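Local coordinates for protein decapping nuclease RAI1 (Candida albicans, PDB 5BUD) that removes NAD caps and hydrolyses other capped or triphosphorylated RNA 5' ends using divalent metal ions, and binds and stimulates the exoribonuclease RAT1, at residues T212-V217 with K327-V332; S260-L265 with P310-A315; Y282-N287 with L291-L296. All coordinates share one frame; numbering follows the deposited sequence.

How the contacts relate
All three contacts fall within the PD-(D/E)XK nuclease region, and along the chain they are nested: contact 3 lies inside the loop closed by contact 2, which lies inside that closed by contact 1. Contacts 2 and 3 touch, Phe261 CE1 on helix 255-275 lying 3.7 Å from Phe284 CZ on strand 279-285. Both reach the RNA, contact 2 through a weak hydrogen bond from Lys264 to U3 of chain C and contact 3 through Arg285 at U4 of chain C, and the side chain of Tyr282 comes within about 9 Å of a manganese ion. Contact 1 is remote, its centre 34 Å from that of contact 3 and its nearest atom about 17 Å from the RNA.

Contact 1: T212-V217 with K327-V332; sequences TGIGNV and KWYGAV
Ile214, the last residue of strand 205-214, reaches across to Tyr329 and Gly330 on helix 322-339. Its CB points toward the helix and splits the side chain into two branches that both end on the same ring. The short branch, CG2, stops 3.7 Å from Tyr329 CE2. The longer one runs out through CG1, which lies anti to the backbone N (chi1 -180°), and with the second torsion also extended (164°) it places CD1 at the tip of the side chain. There CD1 lies 3.6 Å from Tyr329 CD2 and 3.9 Å from Gly330 CA, in the corner formed by the ring and the helix backbone. CD1 meets the ring obliquely, nearest its CD2-CE2 bond. Because Gly330 has no side chain, CD1 can settle directly against the helix.

Immediately after this isoleucine the chain reverses through a type II' beta turn, Ile214 to Val217, which joins strand 205-214 to the antiparallel strand 217-228. Gly215 takes a positive phi (58°) in the turn, and Val217 N donates to Ile214 O at 3.0 Å. The contact therefore packs the end of a beta hairpin on a helix, and Ile214 also touches Val333 further along that helix.

Water supplies the polar links at the margins of this apolar patch. One molecule lies 2.9 Å from Gly330 O and at a longer, weak distance from Ile214 O; it has more acceptors in reach than protons, so it need not serve both at once. A second, 3.2 Å from Tyr329 OH, donates weakly to Gly213 O. On the helix side, Met107 and Leu111 of helix 104-112 pack against Tyr329.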
# COMPACT_ATOMS: atom_id res chain seq x y z
N THR A 212 3.73 -1.72 13.97
CA THR A 212 2.34 -1.71 14.48
C THR A 212 2.06 -3.10 15.07
O THR A 212 2.95 -3.94 15.20
CB THR A 212 1.33 -1.32 13.37
OG1 THR A 212 0.01 -1.05 13.91
CG2 THR A 212 1.27 -2.41 12.29
N GLY A 213 0.82 -3.33 15.47
CA GLY A 213 0.47 -4.62 16.03
C GLY A 213 -1.03 -4.81 16.01
O GLY A 213 -1.77 -3.86 15.78
N ILE A 214 -1.44 -6.05 16.21
CA ILE A 214 -2.85 -6.40 16.44
C ILE A 214 -2.86 -7.66 17.27
O ILE A 214 -2.03 -8.56 17.03
CB ILE A 214 -3.65 -6.56 15.14
CG1 ILE A 214 -5.11 -6.91 15.45
CG2 ILE A 214 -3.03 -7.59 14.20
CD1 ILE A 214 -6.02 -6.70 14.25
N GLY A 215 -3.73 -7.70 18.29
CA GLY A 215 -3.68 -8.78 19.28
C GLY A 215 -2.30 -8.77 19.93
O GLY A 215 -1.81 -7.72 20.33
N ASN A 216 -1.65 -9.92 20.00
CA ASN A 216 -0.31 -9.97 20.55
C ASN A 216 0.76 -10.12 19.46
O ASN A 216 1.87 -10.52 19.76
CB ASN A 216 -0.21 -11.10 21.58
CG ASN A 216 -0.60 -12.45 21.00
OD1 ASN A 216 -0.18 -12.82 19.90
ND2 ASN A 216 -1.42 -13.20 21.74
N VAL A 217 0.43 -9.80 18.21
CA VAL A 217 1.41 -9.93 17.11
C VAL A 217 2.00 -8.58 16.74
O VAL A 217 1.29 -7.59 16.70
CB VAL A 217 0.77 -10.59 15.87
CG1 VAL A 217 1.82 -10.74 14.76
CG2 VAL A 217 0.22 -11.95 16.23
N LYS A 327 -11.23 -8.23 12.39
CA LYS A 327 -11.22 -9.54 13.07
C LYS A 327 -10.72 -10.69 12.19
O LYS A 327 -10.06 -11.59 12.69
CB LYS A 327 -12.62 -9.85 13.60
CG LYS A 327 -13.03 -8.88 14.69
CD LYS A 327 -14.42 -9.16 15.26
CE LYS A 327 -14.70 -8.20 16.40
NZ LYS A 327 -16.00 -8.47 17.09
N TRP A 328 -11.02 -10.64 10.89
CA TRP A 328 -10.45 -11.59 9.97
C TRP A 328 -8.92 -11.37 9.91
O TRP A 328 -8.15 -12.30 10.00
CB TRP A 328 -11.09 -11.44 8.58
CG TRP A 328 -10.24 -11.94 7.46
CD1 TRP A 328 -9.59 -11.18 6.55
CD2 TRP A 328 -9.96 -13.31 7.12
NE1 TRP A 328 -8.89 -11.98 5.67
CE2 TRP A 328 -9.09 -13.30 6.00
CE3 TRP A 328 -10.31 -14.54 7.69
CZ2 TRP A 328 -8.60 -14.47 5.40
CZ3 TRP A 328 -9.82 -15.72 7.10
CH2 TRP A 328 -8.96 -15.67 5.97
N TYR A 329 -8.50 -10.11 9.77
CA TYR A 329 -7.05 -9.79 9.67
C TYR A 329 -6.35 -10.28 10.93
O TYR A 329 -5.32 -10.95 10.84
CB TYR A 329 -6.89 -8.27 9.44
CG TYR A 329 -5.52 -7.67 9.66
CD1 TYR A 329 -4.46 -7.91 8.79
CD2 TYR A 329 -5.31 -6.77 10.71
CE1 TYR A 329 -3.22 -7.31 9.00
CE2 TYR A 329 -4.08 -6.18 10.92
CZ TYR A 329 -3.04 -6.45 10.07
OH TYR A 329 -1.83 -5.84 10.29
N GLY A 330 -6.93 -10.02 12.10
CA GLY A 330 -6.37 -10.48 13.36
C GLY A 330 -6.25 -12.00 13.49
O GLY A 330 -5.27 -12.51 14.03
N ALA A 331 -7.23 -12.73 12.96
CA ALA A 331 -7.21 -14.19 12.93
C ALA A 331 -6.08 -14.68 12.02
O ALA A 331 -5.30 -15.56 12.39
CB ALA A 331 -8.54 -14.71 12.46
N VAL A 332 -5.97 -14.07 10.84
CA VAL A 332 -4.90 -14.44 9.90
C VAL A 332 -3.52 -14.29 10.54
O VAL A 332 -2.74 -15.22 10.52
CB VAL A 332 -4.94 -13.62 8.59
CG1 VAL A 332 -3.68 -13.84 7.75
CG2 VAL A 332 -6.17 -13.97 7.78
O HOH W 1 -2.39 -3.49 12.39
O HOH W 2 -3.96 -10.91 16.11

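Contact 2: S260-L265 with P310-A315; sequences SFEQKL and PLTNAA. With nucleotides of chain C.
Helix 255-275 meets the loop between helices 302-307 and 322-339 through a buried carboxylate-hydroxyl pair, Glu262 with Thr312. The glutamate is extended beyond CG and approaches the threonine from the opposite direction, so that the ends of the two side chains meet. Thr312 OG1 donates to Glu262 OE2 in a short bond of 2.6 Å. The hydroxyl comes to the syn side of that oxygen, 26° out of the carboxylate plane. A chi1 of 57° points Thr312 OG1 at the carboxylate and leaves the methyl CG2 alongside, 3.4 Å from Glu262 OE2. The other oxygen, Glu262 OE1, forms a salt bridge with Lys319, whose NZ also bonds Thr312 O; one lysine thus ties the acid and the loop backbone together and would be expected to stabilise the buried negative charge.

Two residues along, Lys264 extends to the RNA, where its NZ is hydrogen-bonded to Ser249 OG and makes a weak 3.1 Å bond to OP2 of U3 of chain C. The Glu262-Thr312 pair thus fixes the loop to a helix of the PD-(D/E)XK nuclease fold, on a side other than the one from which Lys264 reaches the RNA.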
# COMPACT_ATOMS: atom_id res chain seq x y z
N SER A 260 -19.96 1.55 -5.51
CA SER A 260 -18.59 1.48 -5.98
C SER A 260 -17.67 2.42 -5.18
O SER A 260 -16.54 2.05 -4.84
CB SER A 260 -18.55 1.83 -7.47
OG SER A 260 -17.24 1.68 -7.95
N PHE A 261 -18.14 3.63 -4.88
CA PHE A 261 -17.34 4.56 -4.12
C PHE A 261 -17.13 4.02 -2.70
O PHE A 261 -16.02 4.09 -2.17
CB PHE A 261 -17.93 5.99 -4.10
CG PHE A 261 -17.10 6.94 -3.27
CD1 PHE A 261 -15.85 7.39 -3.73
CD2 PHE A 261 -17.50 7.30 -1.99
CE1 PHE A 261 -15.07 8.20 -2.92
CE2 PHE A 261 -16.70 8.11 -1.18
CZ PHE A 261 -15.50 8.58 -1.66
N GLU A 262 -18.18 3.46 -2.09
CA GLU A 262 -18.03 2.76 -0.80
C GLU A 262 -16.93 1.69 -0.85
O GLU A 262 -16.10 1.60 0.07
CB GLU A 262 -19.34 2.13 -0.32
CG GLU A 262 -19.24 1.43 1.01
CD GLU A 262 -20.59 1.30 1.73
OE1 GLU A 262 -20.96 0.17 2.05
OE2 GLU A 262 -21.24 2.32 1.97
N GLN A 263 -16.92 0.87 -1.91
CA GLN A 263 -15.93 -0.19 -2.06
C GLN A 263 -14.50 0.36 -2.14
O GLN A 263 -13.60 -0.18 -1.50
CB GLN A 263 -16.25 -1.06 -3.28
CG GLN A 263 -17.58 -1.80 -3.13
CD GLN A 263 -18.08 -2.49 -4.38
OE1 GLN A 263 -17.95 -2.01 -5.51
NE2 GLN A 263 -18.73 -3.62 -4.17
N LYS A 264 -14.30 1.42 -2.92
CA LYS A 264 -12.97 2.05 -3.08
C LYS A 264 -12.52 2.69 -1.79
O LYS A 264 -11.33 2.62 -1.44
CB LYS A 264 -13.02 3.21 -4.08
CG LYS A 264 -13.07 2.85 -5.53
CD LYS A 264 -13.33 4.12 -6.32
CE LYS A 264 -12.70 4.06 -7.69
NZ LYS A 264 -13.36 5.09 -8.52
N LEU A 265 -13.46 3.37 -1.12
CA LEU A 265 -13.19 4.04 0.15
C LEU A 265 -12.83 3.07 1.25
O LEU A 265 -12.01 3.35 2.09
CB LEU A 265 -14.40 4.90 0.59
CG LEU A 265 -14.24 5.84 1.77
CD1 LEU A 265 -13.35 7.01 1.41
CD2 LEU A 265 -15.61 6.33 2.24
N PRO A 310 -27.29 5.41 4.23
CA PRO A 310 -28.60 4.84 3.99
C PRO A 310 -28.76 4.19 2.60
O PRO A 310 -29.62 3.34 2.45
CB PRO A 310 -29.55 6.03 4.17
CG PRO A 310 -28.72 7.23 3.94
CD PRO A 310 -27.34 6.88 4.39
N LEU A 311 -27.91 4.55 1.64
CA LEU A 311 -27.99 3.98 0.31
C LEU A 311 -27.26 2.66 0.12
O LEU A 311 -27.51 1.99 -0.87
CB LEU A 311 -27.46 4.97 -0.73
CG LEU A 311 -28.07 6.37 -0.72
CD1 LEU A 311 -27.69 7.11 -1.99
CD2 LEU A 311 -29.58 6.28 -0.60
N THR A 312 -26.39 2.24 1.03
CA THR A 312 -25.57 1.07 0.72
C THR A 312 -25.83 -0.12 1.60
O THR A 312 -24.89 -0.82 1.97
CB THR A 312 -24.09 1.44 0.78
OG1 THR A 312 -23.79 1.96 2.08
CG2 THR A 312 -23.78 2.47 -0.27
N ASN A 313 -27.08 -0.40 1.93
CA ASN A 313 -27.35 -1.63 2.66
C ASN A 313 -27.32 -2.88 1.79
O ASN A 313 -27.55 -2.83 0.58
CB ASN A 313 -28.64 -1.54 3.47
CG ASN A 313 -28.42 -0.83 4.79
OD1 ASN A 313 -28.39 -1.47 5.84
ND2 ASN A 313 -28.21 0.48 4.74
N ALA A 314 -26.98 -3.99 2.43
CA ALA A 314 -26.93 -5.30 1.81
C ALA A 314 -27.08 -6.36 2.89
O ALA A 314 -27.04 -6.04 4.09
CB ALA A 314 -25.60 -5.48 1.07
N ALA A 315 -27.26 -7.61 2.48
CA ALA A 315 -27.19 -8.73 3.41
C ALA A 315 -25.92 -8.58 4.22
O ALA A 315 -24.87 -8.17 3.68
CB ALA A 315 -27.19 -10.04 2.65
P U C 3 -10.75 5.21 -11.48
OP1 U C 3 -11.58 6.42 -11.64
OP2 U C 3 -10.82 4.42 -10.24
O5' U C 3 -11.03 4.25 -12.71
C5' U C 3 -11.12 4.78 -14.05
C4' U C 3 -12.21 4.09 -14.81
O4' U C 3 -11.80 2.73 -15.12
C3' U C 3 -13.55 3.98 -14.10
O3' U C 3 -14.56 4.10 -15.08
C2' U C 3 -13.49 2.59 -13.47
O2' U C 3 -14.76 2.00 -13.26
C1' U C 3 -12.71 1.82 -14.54
N1 U C 3 -11.93 0.68 -14.01
C2 U C 3 -12.24 -0.58 -14.48
O2 U C 3 -13.14 -0.80 -15.27
N3 U C 3 -11.46 -1.59 -13.97
C4 U C 3 -10.43 -1.47 -13.06
O4 U C 3 -9.82 -2.48 -12.70
C5 U C 3 -10.17 -0.13 -12.63
C6 U C 3 -10.91 0.87 -13.11

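Contact 3: Y282-N287 with L291-L296; sequences YGFRDN and LKNVEL. With nucleotides of chain C.
Tyr282 N donates to Glu295 O at 2.8 Å and Glu295 N returns a bond to Tyr282 O, part of the backbone ladder that makes strands 279-285 and 291-298 an antiparallel beta hairpin. Further on, Phe284 N meets Asn293 O almost head-on, with a C=O...N angle of 176°. Phe284 O then accepts from Lys292 N at 2.9 Å and, weakly, from Asn293 N at 3.4 Å: Lys292 and Asn293 both face Phe284 in a classic beta bulge, which shifts the pairing by one and sets Arg285 against Leu291.

Arg285 turns its bent side chain away from the hairpin partner to the RNA. Its NH2 donates to OP2 of U4 of chain C at 2.7 Å, nearly straight (166°), with the phosphate oxygen at the edge of the guanidinium and in its plane. NH1 bonds weakly back to Asp286 O.

At the bulge, Lys292 folds back over Asp286, its CD 3.6 Å from Asp286 OD2. Their charged ends are linked by a water that donates to OD2 and accepts from NZ, while Asp286 OD1 accepts a hydrogen bond from Ile290 N.

On the side of the sheet that carries Phe284, the Asn293 amide crosses the ring obliquely, the planes 15° apart. The other face carries Leu291, Val294 and the start of Arg285; Gly283, with no side chain, lets Leu291 CD1 approach to 3.6 Å from Gly283 CA.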
# COMPACT_ATOMS: atom_id res chain seq x y z
N TYR A 282 -9.70 12.86 -1.68
CA TYR A 282 -10.17 12.48 -3.00
C TYR A 282 -10.28 13.68 -3.92
O TYR A 282 -10.88 14.71 -3.57
CB TYR A 282 -11.54 11.77 -2.90
CG TYR A 282 -11.41 10.29 -2.70
CD1 TYR A 282 -11.17 9.77 -1.45
CD2 TYR A 282 -11.55 9.39 -3.77
CE1 TYR A 282 -11.07 8.42 -1.24
CE2 TYR A 282 -11.41 8.03 -3.57
CZ TYR A 282 -11.16 7.57 -2.29
OH TYR A 282 -11.04 6.24 -2.03
N GLY A 283 -9.67 13.55 -5.08
CA GLY A 283 -9.93 14.47 -6.19
C GLY A 283 -11.01 13.86 -7.07
O GLY A 283 -10.77 12.82 -7.68
N PHE A 284 -12.20 14.47 -7.08
CA PHE A 284 -13.31 14.04 -7.92
C PHE A 284 -13.25 14.74 -9.28
O PHE A 284 -13.18 15.97 -9.35
CB PHE A 284 -14.65 14.32 -7.21
CG PHE A 284 -14.90 13.42 -6.04
CD1 PHE A 284 -15.21 12.09 -6.24
CD2 PHE A 284 -14.74 13.88 -4.75
CE1 PHE A 284 -15.40 11.24 -5.17
CE2 PHE A 284 -14.93 13.05 -3.68
CZ PHE A 284 -15.25 11.73 -3.88
N ARG A 285 -13.28 13.95 -10.35
CA ARG A 285 -13.13 14.49 -11.70
C ARG A 285 -14.31 14.06 -12.59
O ARG A 285 -14.99 13.07 -12.30
CB ARG A 285 -11.76 14.08 -12.30
CG ARG A 285 -11.40 12.60 -12.19
CD ARG A 285 -12.00 11.84 -13.34
NE ARG A 285 -11.92 10.39 -13.21
CZ ARG A 285 -12.72 9.54 -13.88
NH1 ARG A 285 -13.64 10.01 -14.69
NH2 ARG A 285 -12.60 8.23 -13.73
N ASP A 286 -14.55 14.81 -13.65
CA ASP A 286 -15.68 14.50 -14.55
C ASP A 286 -15.27 13.58 -15.70
O ASP A 286 -14.13 13.14 -15.75
CB ASP A 286 -16.34 15.80 -15.04
CG ASP A 286 -15.49 16.58 -16.02
OD1 ASP A 286 -14.49 16.06 -16.55
OD2 ASP A 286 -15.85 17.74 -16.27
N ASN A 287 -16.19 13.28 -16.62
CA ASN A 287 -15.89 12.42 -17.77
C ASN A 287 -14.74 12.87 -18.65
O ASN A 287 -14.05 12.04 -19.21
CB ASN A 287 -17.12 12.24 -18.65
CG ASN A 287 -18.24 11.53 -17.94
OD1 ASN A 287 -18.08 11.07 -16.80
ND2 ASN A 287 -19.39 11.43 -18.60
N LEU A 291 -10.70 18.13 -12.98
CA LEU A 291 -10.92 18.10 -11.53
C LEU A 291 -12.03 19.07 -11.19
O LEU A 291 -11.94 20.25 -11.53
CB LEU A 291 -9.65 18.48 -10.78
CG LEU A 291 -9.65 18.55 -9.26
CD1 LEU A 291 -9.93 17.19 -8.61
CD2 LEU A 291 -8.36 19.12 -8.73
N LYS A 292 -13.05 18.58 -10.50
CA LYS A 292 -14.26 19.36 -10.18
C LYS A 292 -14.29 19.77 -8.73
O LYS A 292 -14.62 20.90 -8.41
CB LYS A 292 -15.49 18.52 -10.47
CG LYS A 292 -15.58 18.02 -11.91
CD LYS A 292 -15.58 19.16 -12.92
CE LYS A 292 -16.79 20.08 -12.74
NZ LYS A 292 -16.57 21.34 -13.50
N ASN A 293 -13.94 18.86 -7.83
CA ASN A 293 -13.84 19.19 -6.42
C ASN A 293 -12.95 18.21 -5.65
O ASN A 293 -12.67 17.09 -6.11
CB ASN A 293 -15.24 19.26 -5.78
CG ASN A 293 -15.94 17.93 -5.77
OD1 ASN A 293 -16.32 17.42 -6.81
ND2 ASN A 293 -16.13 17.36 -4.59
N VAL A 294 -12.51 18.64 -4.47
CA VAL A 294 -11.64 17.86 -3.62
C VAL A 294 -12.27 17.71 -2.26
O VAL A 294 -12.83 18.66 -1.74
CB VAL A 294 -10.28 18.56 -3.50
CG1 VAL A 294 -9.41 17.88 -2.46
CG2 VAL A 294 -9.62 18.62 -4.87
N GLU A 295 -12.20 16.51 -1.69
CA GLU A 295 -12.76 16.24 -0.37
C GLU A 295 -11.82 15.44 0.52
O GLU A 295 -11.30 14.37 0.12
CB GLU A 295 -14.09 15.49 -0.54
CG GLU A 295 -14.86 15.32 0.75
CD GLU A 295 -16.21 14.64 0.59
OE1 GLU A 295 -16.67 14.44 -0.56
OE2 GLU A 295 -16.80 14.28 1.62
N LEU A 296 -11.62 15.96 1.73
CA LEU A 296 -10.89 15.30 2.80
C LEU A 296 -11.75 14.38 3.66
O LEU A 296 -12.81 14.77 4.12
CB LEU A 296 -10.28 16.36 3.72
CG LEU A 296 -9.57 15.94 5.00
CD1 LEU A 296 -8.41 15.01 4.74
CD2 LEU A 296 -9.10 17.20 5.71
P U C 4 -15.31 5.46 -15.28
OP1 U C 4 -15.81 5.52 -16.68
OP2 U C 4 -14.47 6.55 -14.75
O5' U C 4 -16.57 5.28 -14.33
C5' U C 4 -17.62 4.37 -14.68
C4' U C 4 -18.95 5.01 -14.41
O4' U C 4 -19.96 3.99 -14.23
C3' U C 4 -18.97 5.75 -13.09
O3' U C 4 -20.06 6.65 -13.11
C2' U C 4 -19.07 4.58 -12.11
O2' U C 4 -19.39 4.91 -10.78
C1' U C 4 -20.07 3.67 -12.84
N1 U C 4 -19.81 2.23 -12.68
C2 U C 4 -19.39 1.79 -11.44
O2 U C 4 -19.22 2.54 -10.49
N3 U C 4 -19.16 0.44 -11.36
C4 U C 4 -19.31 -0.49 -12.36
O4 U C 4 -19.06 -1.68 -12.12
C5 U C 4 -19.75 0.04 -13.61
C6 U C 4 -19.98 1.35 -13.73
O HOH W 3 -15.71 20.32 -16.06